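Local coordinates for AvmM (Streptomyces sp. NBRC 109436, PDB 7FE6), which catalyses the macrocyclization step of alchivemycin A biosynthesis, a dehydration followed by a Michael-type addition, at residues Glu90-Pro93 with Ala94-Trp97; Gly115-Gly119 with Ile120-Pro124; Val34-Pro37 with Gly38-Ile41. All blocks are in the same frame, centred on the assembly; numbering follows the deposited sequence.

Contact 1: Glu90-Pro93 with Ala94-Trp97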
ATOM      1  N   GLU A  90     -17.729  -4.029  18.740  1.00 56.75           N
ATOM      2  CA  GLU A  90     -18.262  -4.854  17.676  1.00 56.44           C
ATOM      3  C   GLU A  90     -18.995  -3.970  16.684  1.00 56.22           C
ATOM      4  O   GLU A  90     -19.781  -3.105  17.077  1.00 56.58           O
ATOM      5  CB  GLU A  90     -19.208  -5.906  18.225  1.00 53.46           C
ATOM      6  CG  GLU A  90     -19.511  -6.938  17.189  1.00 57.45           C
ATOM      7  CD  GLU A  90     -20.356  -8.067  17.727  1.00 63.33           C
ATOM      8  OE1 GLU A  90     -20.906  -7.914  18.856  1.00 61.14           O
ATOM      9  OE2 GLU A  90     -20.448  -9.106  17.020  1.00 62.17           O
ATOM     10  N   GLN A  91     -18.720  -4.166  15.403  1.00 58.65           N
ATOM     11  CA  GLN A  91     -19.422  -3.398  14.389  1.00 58.68           C
ATOM     12  C   GLN A  91     -20.917  -3.708  14.466  1.00 56.86           C
ATOM     13  O   GLN A  91     -21.318  -4.851  14.692  1.00 58.04           O
ATOM     14  CB  GLN A  91     -18.860  -3.716  13.002  1.00 55.71           C
ATOM     15  CG  GLN A  91     -19.234  -2.703  11.927  1.00 53.70           C
ATOM     16  CD  GLN A  91     -20.686  -2.835  11.488  1.00 59.53           C
ATOM     17  OE1 GLN A  91     -21.277  -3.920  11.582  1.00 56.96           O
ATOM     18  NE2 GLN A  91     -21.272  -1.731  11.009  1.00 61.51           N
ATOM     19  N   ASP A  92     -21.735  -2.671  14.285  1.00 58.96           N
ATOM     20  CA  ASP A  92     -23.183  -2.738  14.477  1.00 61.18           C
ATOM     21  C   ASP A  92     -23.871  -3.215  13.197  1.00 61.44           C
ATOM     22  O   ASP A  92     -23.817  -2.510  12.180  1.00 61.77           O
ATOM     23  CB  ASP A  92     -23.686  -1.362  14.887  1.00 60.68           C
ATOM     24  CG  ASP A  92     -25.148  -1.349  15.308  1.00 66.78           C
ATOM     25  OD1 ASP A  92     -25.897  -2.328  15.054  1.00 65.34           O
ATOM     26  OD2 ASP A  92     -25.528  -0.343  15.963  1.00 67.90           O
ATOM     27  N   PRO A  93     -24.539  -4.373  13.197  1.00 63.77           N
ATOM     28  CA  PRO A  93     -25.196  -4.825  11.954  1.00 65.14           C
ATOM     29  C   PRO A  93     -26.205  -3.817  11.431  1.00 65.94           C
ATOM     30  O   PRO A  93     -26.413  -3.729  10.213  1.00 64.74           O
ATOM     31  CB  PRO A  93     -25.876  -6.143  12.360  1.00 59.99           C
ATOM     32  CG  PRO A  93     -25.217  -6.559  13.630  1.00 60.93           C
ATOM     33  CD  PRO A  93     -24.778  -5.294  14.322  1.00 61.46           C
ATOM     34  N   ALA A  94     -26.862  -3.079  12.337  1.00 65.47           N
ATOM     35  CA  ALA A  94     -27.788  -2.017  11.961  1.00 67.17           C
ATOM     36  C   ALA A  94     -27.092  -0.812  11.333  1.00 68.27           C
ATOM     37  O   ALA A  94     -27.751  -0.035  10.633  1.00 70.59           O
ATOM     38  CB  ALA A  94     -28.586  -1.565  13.182  1.00 66.76           C
ATOM     39  N   LYS A  95     -25.794  -0.636  11.553  1.00 65.53           N
ATOM     40  CA  LYS A  95     -25.027   0.391  10.843  1.00 67.42           C
ATOM     41  C   LYS A  95     -24.312  -0.224   9.649  1.00 67.10           C
ATOM     42  O   LYS A  95     -23.112  -0.051   9.429  1.00 60.24           O
ATOM     43  CB  LYS A  95     -24.039   1.100  11.770  1.00 64.27           C
ATOM     44  CG  LYS A  95     -24.643   1.910  12.908  1.00 63.66           C
ATOM     45  CD  LYS A  95     -23.586   2.799  13.591  1.00 62.50           C
ATOM     46  CE  LYS A  95     -24.037   3.321  14.955  1.00 63.35           C
ATOM     47  NZ  LYS A  95     -24.274   2.238  15.958  1.00 65.73           N
ATOM     48  N   CYS A  96     -25.086  -0.979   8.877  1.00 66.65           N
ATOM     49  CA  CYS A  96     -24.643  -1.550   7.619  1.00 65.99           C
ATOM     50  C   CYS A  96     -25.667  -1.200   6.557  1.00 68.08           C
ATOM     51  O   CYS A  96     -26.828  -0.906   6.862  1.00 65.61           O
ATOM     52  CB  CYS A  96     -24.484  -3.074   7.672  1.00 64.60           C
ATOM     53  SG  CYS A  96     -23.235  -3.675   8.826  1.00 63.86           S
ATOM     54  N   TRP A  97     -25.193  -1.136   5.318  1.00 69.68           N
ATOM     55  CA  TRP A  97     -26.089  -1.069   4.183  1.00 69.64           C
ATOM     56  C   TRP A  97     -26.650  -2.462   3.914  1.00 69.92           C
ATOM     57  O   TRP A  97     -26.072  -3.478   4.308  1.00 70.09           O
ATOM     58  CB  TRP A  97     -25.347  -0.511   2.969  1.00 69.19           C
ATOM     59  CG  TRP A  97     -26.218   0.081   1.925  1.00 71.56           C
ATOM     60  CD1 TRP A  97     -27.550   0.338   2.014  1.00 73.67           C
ATOM     61  CD2 TRP A  97     -25.815   0.504   0.618  1.00 74.92           C
ATOM     62  NE1 TRP A  97     -28.011   0.888   0.841  1.00 70.54           N
ATOM     63  CE2 TRP A  97     -26.964   1.001  -0.034  1.00 74.17           C
ATOM     64  CE3 TRP A  97     -24.595   0.500  -0.072  1.00 72.16           C
ATOM     65  CZ2 TRP A  97     -26.929   1.498  -1.338  1.00 74.04           C
ATOM     66  CZ3 TRP A  97     -24.563   0.994  -1.366  1.00 74.21           C
ATOM     67  CH2 TRP A  97     -25.726   1.489  -1.986  1.00 72.06           C
TER
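Asp92 and Lys95 are joined by a salt bridge of 2.9 Å between OD2 and NZ. The ammonium group meets the carboxylate on the anti side of OD2 and close to its plane, the lysine chain running out nearly straight and bending only at its last torsion (chi4 63°) to turn NZ in toward OD2. The other carboxylate oxygen serves the backbone: Asp92 OD1 takes the N-H of Ala94 at 3.0 Å, from well above the carboxylate plane, and this closes an Asx turn. Asp92 CG stands anti to the backbone N (chi1 -172°), which sets the carboxylate beside the main chain that follows. The backbone carbonyl of the same residue is used too: Lys95 N donates to Asp92 O (2.8 Å), so a beta turn with type I backbone angles, Pro93 and Ala94 at its corner, coincides with the Asx turn. The turn lies in the loop between strands 89-90 and 107-113, which belong to different sheets. Behind it, the amide of Gln91 ties the loop down: OE1 accepts from Arg74 NE and NE2 donates to Gln112 O, while its link from NE2 to Lys95 O is weak. Cys96 SG lies across the end of this amide, 3.4 Å from Gln91 OE1 and 3.5 Å from Gln91 NE2. Cys96 CB packs against Pro93 O at 3.3 Å, and Ala94 CB lies 3.4 Å from Asp92 OD1.

Contact 2: Gly115-Gly119 with Ile120-Pro124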
ATOM      1  N   GLY A 115     -16.813   6.660  14.394  1.00 65.67           N
ATOM      2  CA  GLY A 115     -16.813   6.936  15.810  1.00 64.86           C
ATOM      3  C   GLY A 115     -15.622   7.751  16.258  1.00 68.52           C
ATOM      4  O   GLY A 115     -14.646   7.932  15.519  1.00 66.54           O
ATOM      5  N   PRO A 116     -15.681   8.244  17.498  1.00 60.63           N
ATOM      6  CA  PRO A 116     -14.567   9.030  18.046  1.00 59.00           C
ATOM      7  C   PRO A 116     -13.281   8.218  18.091  1.00 59.15           C
ATOM      8  O   PRO A 116     -13.294   6.992  18.263  1.00 58.73           O
ATOM      9  CB  PRO A 116     -15.040   9.383  19.459  1.00 56.67           C
ATOM     10  CG  PRO A 116     -16.515   9.130  19.456  1.00 53.29           C
ATOM     11  CD  PRO A 116     -16.797   8.093  18.447  1.00 53.43           C
ATOM     12  N   ASP A 117     -12.159   8.928  17.960  1.00 52.02           N
ATOM     13  CA  ASP A 117     -10.849   8.320  17.791  1.00 52.26           C
ATOM     14  C   ASP A 117     -10.026   8.339  19.061  1.00 52.57           C
ATOM     15  O   ASP A 117      -8.815   8.108  19.007  1.00 53.59           O
ATOM     16  CB  ASP A 117     -10.086   9.041  16.676  1.00 52.17           C
ATOM     17  CG  ASP A 117      -9.623  10.438  17.086  1.00 53.50           C
ATOM     18  OD1 ASP A 117     -10.124  10.996  18.098  1.00 55.85           O
ATOM     19  OD2 ASP A 117      -8.810  11.027  16.357  1.00 51.66           O
ATOM     20  N   GLY A 118     -10.653   8.589  20.202  1.00 53.79           N
ATOM     21  CA  GLY A 118      -9.920   8.702  21.445  1.00 51.73           C
ATOM     22  C   GLY A 118      -9.369  10.080  21.734  1.00 51.50           C
ATOM     23  O   GLY A 118      -8.397  10.201  22.492  1.00 53.18           O
ATOM     24  N   GLY A 119      -9.952  11.129  21.162  1.00 54.15           N
ATOM     25  CA  GLY A 119      -9.475  12.454  21.495  1.00 56.81           C
ATOM     26  C   GLY A 119      -8.219  12.893  20.775  1.00 54.49           C
ATOM     27  O   GLY A 119      -7.534  13.800  21.248  1.00 53.63           O
ATOM     28  N   ILE A 120      -7.859  12.252  19.673  1.00 55.36           N
ATOM     29  CA  ILE A 120      -6.759  12.765  18.869  1.00 55.17           C
ATOM     30  C   ILE A 120      -7.302  13.926  18.035  1.00 57.12           C
ATOM     31  O   ILE A 120      -6.999  15.088  18.312  1.00 58.89           O
ATOM     32  CB  ILE A 120      -6.142  11.647  18.031  1.00 51.55           C
ATOM     33  CG1 ILE A 120      -5.646  10.584  19.003  1.00 54.04           C
ATOM     34  CG2 ILE A 120      -5.013  12.169  17.175  1.00 49.12           C
ATOM     35  CD1 ILE A 120      -4.965   9.398  18.358  1.00 48.45           C
ATOM     36  N   LEU A 121      -8.129  13.628  17.033  1.00 56.81           N
ATOM     37  CA  LEU A 121      -8.858  14.640  16.276  1.00 54.01           C
ATOM     38  C   LEU A 121     -10.269  14.879  16.812  1.00 62.26           C
ATOM     39  O   LEU A 121     -10.836  15.967  16.604  1.00 61.96           O
ATOM     40  CB  LEU A 121      -8.952  14.228  14.806  1.00 56.28           C
ATOM     41  CG  LEU A 121      -7.605  14.083  14.094  1.00 59.02           C
ATOM     42  CD1 LEU A 121      -7.775  13.602  12.666  1.00 54.42           C
ATOM     43  CD2 LEU A 121      -6.886  15.426  14.132  1.00 60.34           C
ATOM     44  N   SER A 122     -10.844  13.892  17.486  1.00 58.91           N
ATOM     45  CA  SER A 122     -12.237  13.976  17.871  1.00 61.04           C
ATOM     46  C   SER A 122     -12.440  15.036  18.948  1.00 67.12           C
ATOM     47  O   SER A 122     -11.525  15.399  19.695  1.00 65.66           O
ATOM     48  CB  SER A 122     -12.746  12.612  18.342  1.00 58.13           C
ATOM     49  OG  SER A 122     -12.158  12.241  19.572  1.00 57.33           O
ATOM     50  N   LYS A 123     -13.653  15.552  18.988  1.00 68.03           N
ATOM     51  CA  LYS A 123     -14.099  16.635  19.823  1.00 67.43           C
ATOM     52  C   LYS A 123     -15.099  16.108  20.834  1.00 73.79           C
ATOM     53  O   LYS A 123     -15.646  15.012  20.663  1.00 72.59           O
ATOM     54  CB  LYS A 123     -14.731  17.734  18.959  1.00 66.54           C
ATOM     55  CG  LYS A 123     -13.729  18.589  18.211  1.00 72.82           C
ATOM     56  CD  LYS A 123     -12.910  19.466  19.205  1.00 75.40           C
ATOM     57  CE  LYS A 123     -11.628  20.037  18.583  1.00 68.72           C
ATOM     58  NZ  LYS A 123     -10.715  18.946  18.140  1.00 72.21           N
ATOM     59  N   PRO A 124     -15.337  16.845  21.926  1.00 77.22           N
ATOM     60  CA  PRO A 124     -16.251  16.337  22.966  1.00 75.62           C
ATOM     61  C   PRO A 124     -17.664  16.045  22.482  1.00 76.51           C
ATOM     62  O   PRO A 124     -18.345  15.220  23.102  1.00 75.53           O
ATOM     63  CB  PRO A 124     -16.217  17.447  24.022  1.00 73.85           C
ATOM     64  CG  PRO A 124     -14.881  18.089  23.842  1.00 69.48           C
ATOM     65  CD  PRO A 124     -14.611  18.051  22.370  1.00 71.82           C
TER
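Pro116 enters the contact lightly, its ring CB lying 4.1 Å from Ser122 OG. Asp117 carries nearly all of the rest, its carboxylate gripped by three successive residues. OD2 uses its syn lone pair for Leu121 N at 2.8 Å, an almost straight bond (169°). OD1 takes two donors from Ser122 on one face of its plane: the hydroxyl OG at 2.8 Å, arriving nearly along the C-O axis, and the backbone N at 3.0 Å, tilted out of the plane. A weak bond from Ile120 N to OD1 adds to these. Asp117 CG sits between its backbone N and carbonyl carbon (chi1 72°), which turns the carboxylate toward the N-H groups of residues 120-122. So many donors probably stabilise the buried carboxylate as an anion. This loop, leading from strand 107-113 to strand 135-144, is thus folded around one side chain rather than by regular backbone pairing. The side chain of Ile120 comes within about 5 Å of the bound alchivemycin A, and Ile120 also packs on Ser67 of a second subunit. Gly118 turns the chain with positive phi (86°), and its O accepts from Arg85 NE. Gly119 repeats the positive phi; a CB on either glycine would press on the carbonyl O of the residue before. Gly119 N comes within 2.9 Å of Ser122 OG.

Contact 3: Val34-Pro37 with Gly38-Ile41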
ATOM      1  N   VAL A  34      -4.692 -14.239   1.231  1.00 42.06           N
ATOM      2  CA  VAL A  34      -5.551 -15.397   1.439  1.00 47.06           C
ATOM      3  C   VAL A  34      -5.982 -15.401   2.899  1.00 47.94           C
ATOM      4  O   VAL A  34      -5.142 -15.285   3.804  1.00 47.45           O
ATOM      5  CB  VAL A  34      -4.871 -16.734   1.066  1.00 48.63           C
ATOM      6  CG1 VAL A  34      -5.793 -17.866   1.374  1.00 51.05           C
ATOM      7  CG2 VAL A  34      -4.487 -16.775  -0.429  1.00 47.04           C
ATOM      8  N   ILE A  35      -7.289 -15.501   3.124  1.00 46.34           N
ATOM      9  CA  ILE A  35      -7.865 -15.574   4.459  1.00 47.72           C
ATOM     10  C   ILE A  35      -8.408 -16.981   4.677  1.00 53.24           C
ATOM     11  O   ILE A  35      -9.152 -17.508   3.838  1.00 55.62           O
ATOM     12  CB  ILE A  35      -8.962 -14.511   4.653  1.00 48.41           C
ATOM     13  CG1 ILE A  35      -8.332 -13.103   4.719  1.00 46.06           C
ATOM     14  CG2 ILE A  35      -9.796 -14.840   5.878  1.00 46.90           C
ATOM     15  CD1 ILE A  35      -9.295 -11.953   4.664  1.00 41.23           C
ATOM     16  N   THR A  36      -8.032 -17.591   5.784  1.00 51.85           N
ATOM     17  CA  THR A  36      -8.522 -18.931   6.071  1.00 52.15           C
ATOM     18  C   THR A  36      -9.916 -18.856   6.680  1.00 55.96           C
ATOM     19  O   THR A  36     -10.113 -18.137   7.664  1.00 59.98           O
ATOM     20  CB  THR A  36      -7.592 -19.662   7.031  1.00 53.31           C
ATOM     21  OG1 THR A  36      -6.319 -19.844   6.411  1.00 54.23           O
ATOM     22  CG2 THR A  36      -8.175 -21.022   7.430  1.00 52.67           C
ATOM     23  N   PRO A  37     -10.886 -19.605   6.158  1.00 57.46           N
ATOM     24  CA  PRO A  37     -12.212 -19.632   6.780  1.00 56.96           C
ATOM     25  C   PRO A  37     -12.124 -20.005   8.248  1.00 58.91           C
ATOM     26  O   PRO A  37     -11.305 -20.841   8.648  1.00 54.62           O
ATOM     27  CB  PRO A  37     -12.958 -20.698   5.972  1.00 54.39           C
ATOM     28  CG  PRO A  37     -12.325 -20.658   4.663  1.00 54.86           C
ATOM     29  CD  PRO A  37     -10.873 -20.342   4.886  1.00 55.87           C
ATOM     30  N   GLY A  38     -12.924 -19.305   9.063  1.00 59.30           N
ATOM     31  CA  GLY A  38     -13.017 -19.566  10.477  1.00 57.59           C
ATOM     32  C   GLY A  38     -11.975 -18.857  11.299  1.00 59.48           C
ATOM     33  O   GLY A  38     -12.152 -18.715  12.513  1.00 60.15           O
ATOM     34  N   GLU A  39     -10.903 -18.399  10.657  1.00 58.74           N
ATOM     35  CA  GLU A  39      -9.744 -17.813  11.308  1.00 61.24           C
ATOM     36  C   GLU A  39      -9.944 -16.313  11.469  1.00 57.81           C
ATOM     37  O   GLU A  39     -10.584 -15.669  10.635  1.00 57.80           O
ATOM     38  CB  GLU A  39      -8.489 -18.120  10.477  1.00 64.30           C
ATOM     39  CG  GLU A  39      -7.240 -17.304  10.828  1.00 66.05           C
ATOM     40  CD  GLU A  39      -6.176 -17.328   9.718  1.00 71.60           C
ATOM     41  OE1 GLU A  39      -6.437 -16.840   8.571  1.00 63.05           O
ATOM     42  OE2 GLU A  39      -5.081 -17.874  10.001  1.00 84.69           O
ATOM     43  N   THR A  40      -9.387 -15.757  12.547  1.00 54.24           N
ATOM     44  CA  THR A  40      -9.461 -14.318  12.809  1.00 51.17           C
ATOM     45  C   THR A  40      -8.168 -13.626  12.381  1.00 52.05           C
ATOM     46  O   THR A  40      -7.072 -14.019  12.794  1.00 50.30           O
ATOM     47  CB  THR A  40      -9.734 -14.027  14.293  1.00 53.89           C
ATOM     48  OG1 THR A  40     -11.018 -14.550  14.685  1.00 56.39           O
ATOM     49  CG2 THR A  40      -9.699 -12.518  14.571  1.00 49.98           C
ATOM     50  N   ILE A  41      -8.301 -12.592  11.565  1.00 48.12           N
ATOM     51  CA  ILE A  41      -7.179 -11.749  11.201  1.00 44.55           C
ATOM     52  C   ILE A  41      -7.427 -10.353  11.754  1.00 49.11           C
ATOM     53  O   ILE A  41      -8.574  -9.915  11.931  1.00 47.55           O
ATOM     54  CB  ILE A  41      -6.977 -11.695   9.677  1.00 45.56           C
ATOM     55  CG1 ILE A  41      -8.163 -10.972   9.040  1.00 45.06           C
ATOM     56  CG2 ILE A  41      -6.771 -13.124   9.114  1.00 44.30           C
ATOM     57  CD1 ILE A  41      -7.911 -10.438   7.693  1.00 41.27           C
TER
HETATM   58  O   HOH W   1     -11.878 -15.905   8.176  1.00 53.26           O
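Thr36 and Glu39 are tied together by two direct hydrogen bonds and one bridging water. In the backbone bond, Glu39 N donates to Thr36 O at 3.1 Å. In the other the roles are exchanged: Thr36 N gives its hydrogen to Glu39 OE1 at 3.3 Å, long but fairly straight (153°), arriving from above the carboxylate plane. Glu39 reaches back because CG is anti to the backbone N (chi1 166°) and the chain stays extended beyond it, crossing the threonine side chain at about a right angle and bringing Glu39 OE1 to 3.4 Å from Thr36 CB. With an alanine in place of Glu39, the N-H of Thr36 is likely to lose this acceptor, and the carboxylate that lies against its CB would be gone. The water donates to Thr36 O (2.9 Å) and to Glu39 O (2.8 Å), giving the threonine carbonyl a second donor. The backbone bond closes a type II beta turn with Pro37 and Gly38 at its two corners; a side chain on Gly38 would clash with Pro37 O. Strand 34-35 runs beside strand 178-189, whereas strand 40-49 belongs to the other large sheet, so the turn carries the chain from one sheet to the other. In apolar contact, the two isoleucines meet with CD1 of Ile35 3.7 Å from CD1 of Ile41, their chains crossing nearly at right angles. Further out, Ile35 and Pro37 pack on Leu189, and Thr40 OG1 is hydrogen-bonded to Leu196 N of a second subunit.

Along the chain the order is contact 3, contact 1, contact 2, each closing before the next opens, and none touches another. Contacts 1 and 2 are the nearest pair, with centres about 20 Å and nearest atoms about 8 Å apart; strand 107-113 leads from the loop of the first to that of the second. Contact 3 lies about 21 Å from contact 1 and about 31 Å from contact 2, between centres. Of the three, contact 2 borders the alchivemycin A pocket, where Arg50, Val133 and Glu134 bind the ligand and Leu121 touches Glu134. Contacts 2 and 3 both reach the second subunit, whereas no other chain touches contact 1.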